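Local coordinates for protein tumour necrosis factor receptor (Ectromelia virus, PDB 3ON9) that probably blunts host immune defence by binding tumour necrosis factor and chemokines, the domain here being its chemokine-binding SECRET domain, at residues Y55-D60 against H154-D159. Sequence-based numbering, arbitrary orientation.
Sequences YYSVVD and HIPPND
Tyr-56 gives its backbone N-H to the carbonyl oxygen of Asn-158, with 3.0 Å from N to O and an N-H...O angle of 161°. This is the one direct backbone bond between the segments. A water 2.7 Å from Tyr-56 O and 2.8 Å from Asp-159 O can link these two carbonyls. The amide of Asn-158 adds a side-chain bond: its ND2 donates to Ser-57 OG over 2.9 Å, the hydroxyl lying 18° out of the amide plane. A small serine suits this place because the loop backbone comes close, Pro-156 O lying 3.1 Å from Ser-57 CB; OG, anti to its backbone N (chi1 -173°), also meets Ile-155 CG2. Proline, lacking an N-H, suits a segment that makes no strand ladder; Pro-157 centres an inverse gamma turn, with a weak bond from Asn-158 N to Pro-156 O, and lays its CB over one face of the Tyr-55 ring, a CH-pi contact 4.0 Å from the centroid. Val-59 CG2 meets CG1 and CD1 of Ile-155. Asp-159 OD1 accepts from Glu-161 N. Tyr-56 CB points away from the loop; its ring packs on Val-18, Ala-63 and Met-15, and its OH bonds to Lys-20 O. Strand 51-59 is outermost in its five-stranded antiparallel sheet: Tyr-55 and Ser-57 pair with Gly-66 and Thr-64 of strand 62-69, while the loop after strand 140-145 meets the strand's outer edge at Asn-158 and reaches over one face at Ile-155, which also touches Thr-64.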
loop_
_atom_site.group_PDB
_atom_site.type_symbol
_atom_site.label_atom_id
_atom_site.label_comp_id
_atom_site.label_asym_id
_atom_site.label_seq_id
_atom_site.Cartn_x
_atom_site.Cartn_y
_atom_site.Cartn_z
ATOM N N TYR A 55 -4.078 -7.537 3.681
ATOM C CA TYR A 55 -3.679 -8.899 3.356
ATOM C C TYR A 55 -2.172 -8.981 3.190
ATOM O O TYR A 55 -1.514 -7.968 2.985
ATOM C CB TYR A 55 -4.390 -9.390 2.086
ATOM C CG TYR A 55 -4.168 -8.523 0.867
ATOM C CD1 TYR A 55 -3.113 -8.774 -0.007
ATOM C CD2 TYR A 55 -4.996 -7.440 0.599
ATOM C CE1 TYR A 55 -2.907 -7.987 -1.120
ATOM C CE2 TYR A 55 -4.794 -6.644 -0.508
ATOM C CZ TYR A 55 -3.743 -6.918 -1.368
ATOM O OH TYR A 55 -3.544 -6.114 -2.480
ATOM N N TYR A 56 -1.646 -10.198 3.307
ATOM C CA TYR A 56 -0.230 -10.489 3.144
ATOM C C TYR A 56 -0.169 -11.972 2.808
ATOM O O TYR A 56 -0.532 -12.823 3.624
ATOM C CB TYR A 56 0.535 -10.175 4.448
ATOM C CG TYR A 56 1.986 -10.605 4.447
ATOM C CD1 TYR A 56 2.976 -9.779 3.930
ATOM C CD2 TYR A 56 2.367 -11.835 4.973
ATOM C CE1 TYR A 56 4.315 -10.179 3.919
ATOM C CE2 TYR A 56 3.692 -12.241 4.967
ATOM C CZ TYR A 56 4.662 -11.403 4.447
ATOM O OH TYR A 56 5.982 -11.801 4.457
ATOM N N SER A 57 0.252 -12.285 1.591
ATOM C CA SER A 57 0.186 -13.648 1.091
ATOM C C SER A 57 1.458 -13.963 0.317
ATOM O O SER A 57 1.947 -13.130 -0.462
ATOM C CB SER A 57 -1.052 -13.816 0.203
ATOM O OG SER A 57 -1.230 -15.172 -0.156
ATOM N N VAL A 58 1.986 -15.166 0.523
ATOM C CA VAL A 58 3.324 -15.508 0.071
ATOM C C VAL A 58 3.353 -16.778 -0.786
ATOM O O VAL A 58 2.659 -17.765 -0.497
ATOM C CB VAL A 58 4.284 -15.701 1.281
ATOM C CG1 VAL A 58 5.663 -16.129 0.795
ATOM C CG2 VAL A 58 4.375 -14.409 2.106
ATOM N N VAL A 59 4.161 -16.745 -1.842
ATOM C CA VAL A 59 4.472 -17.938 -2.616
ATOM C C VAL A 59 5.983 -18.000 -2.658
ATOM O O VAL A 59 6.629 -17.122 -3.231
ATOM C CB VAL A 59 3.926 -17.855 -4.041
ATOM C CG1 VAL A 59 4.445 -19.025 -4.890
ATOM C CG2 VAL A 59 2.400 -17.820 -4.015
ATOM N N ASP A 60 6.529 -19.025 -2.013
ATOM C CA ASP A 60 7.962 -19.167 -1.770
ATOM C C ASP A 60 8.517 -17.947 -1.022
ATOM O O ASP A 60 8.265 -17.793 0.175
ATOM C CB ASP A 60 8.725 -19.484 -3.050
ATOM C CG ASP A 60 10.110 -20.061 -2.783
ATOM O OD1 ASP A 60 10.393 -20.495 -1.648
ATOM O OD2 ASP A 60 10.918 -20.074 -3.728
ATOM N N HIS A 154 -2.477 -13.594 -9.479
ATOM C CA HIS A 154 -3.107 -14.828 -9.007
ATOM C C HIS A 154 -2.651 -15.312 -7.628
ATOM O O HIS A 154 -2.864 -16.468 -7.292
ATOM C CB HIS A 154 -2.938 -15.953 -10.029
ATOM C CG HIS A 154 -3.221 -15.536 -11.442
ATOM N ND1 HIS A 154 -4.420 -14.980 -11.828
ATOM C CD2 HIS A 154 -2.456 -15.597 -12.557
ATOM C CE1 HIS A 154 -4.381 -14.710 -13.122
ATOM N NE2 HIS A 154 -3.202 -15.076 -13.588
ATOM N N ILE A 155 -2.025 -14.444 -6.838
ATOM C CA ILE A 155 -1.791 -14.749 -5.422
ATOM C C ILE A 155 -2.962 -14.120 -4.669
ATOM O O ILE A 155 -3.177 -12.917 -4.759
ATOM C CB ILE A 155 -0.441 -14.168 -4.918
ATOM C CG1 ILE A 155 0.737 -14.712 -5.735
ATOM C CG2 ILE A 155 -0.238 -14.459 -3.411
ATOM C CD1 ILE A 155 2.091 -14.115 -5.332
ATOM N N PRO A 156 -3.741 -14.936 -3.937
ATOM C CA PRO A 156 -4.971 -14.437 -3.302
ATOM C C PRO A 156 -4.700 -13.545 -2.081
ATOM O O PRO A 156 -3.624 -13.621 -1.493
ATOM C CB PRO A 156 -5.699 -15.710 -2.862
ATOM C CG PRO A 156 -4.701 -16.799 -2.879
ATOM C CD PRO A 156 -3.475 -16.354 -3.647
ATOM N N PRO A 157 -5.678 -12.709 -1.708
ATOM C CA PRO A 157 -5.502 -11.725 -0.634
ATOM C C PRO A 157 -5.799 -12.304 0.743
ATOM O O PRO A 157 -6.729 -11.846 1.417
ATOM C CB PRO A 157 -6.518 -10.633 -0.978
ATOM C CG PRO A 157 -7.583 -11.324 -1.781
ATOM C CD PRO A 157 -6.986 -12.586 -2.377
ATOM N N ASN A 158 -5.014 -13.296 1.144
ATOM C CA ASN A 158 -5.174 -13.887 2.467
ATOM C C ASN A 158 -4.842 -12.878 3.545
ATOM O O ASN A 158 -3.815 -12.204 3.458
ATOM C CB ASN A 158 -4.235 -15.073 2.636
ATOM C CG ASN A 158 -4.547 -16.186 1.687
ATOM O OD1 ASN A 158 -5.418 -17.029 1.953
ATOM N ND2 ASN A 158 -3.843 -16.209 0.573
ATOM N N ASP A 159 -5.684 -12.787 4.575
ATOM C CA ASP A 159 -5.385 -11.868 5.673
ATOM C C ASP A 159 -4.464 -12.512 6.712
ATOM O O ASP A 159 -4.016 -13.650 6.545
ATOM C CB ASP A 159 -6.663 -11.260 6.288
ATOM C CG ASP A 159 -7.496 -12.264 7.054
ATOM O OD1 ASP A 159 -6.928 -13.233 7.602
ATOM O OD2 ASP A 159 -8.734 -12.059 7.136
HETATM O O HOH W 1 -1.789 -14.565 5.204
#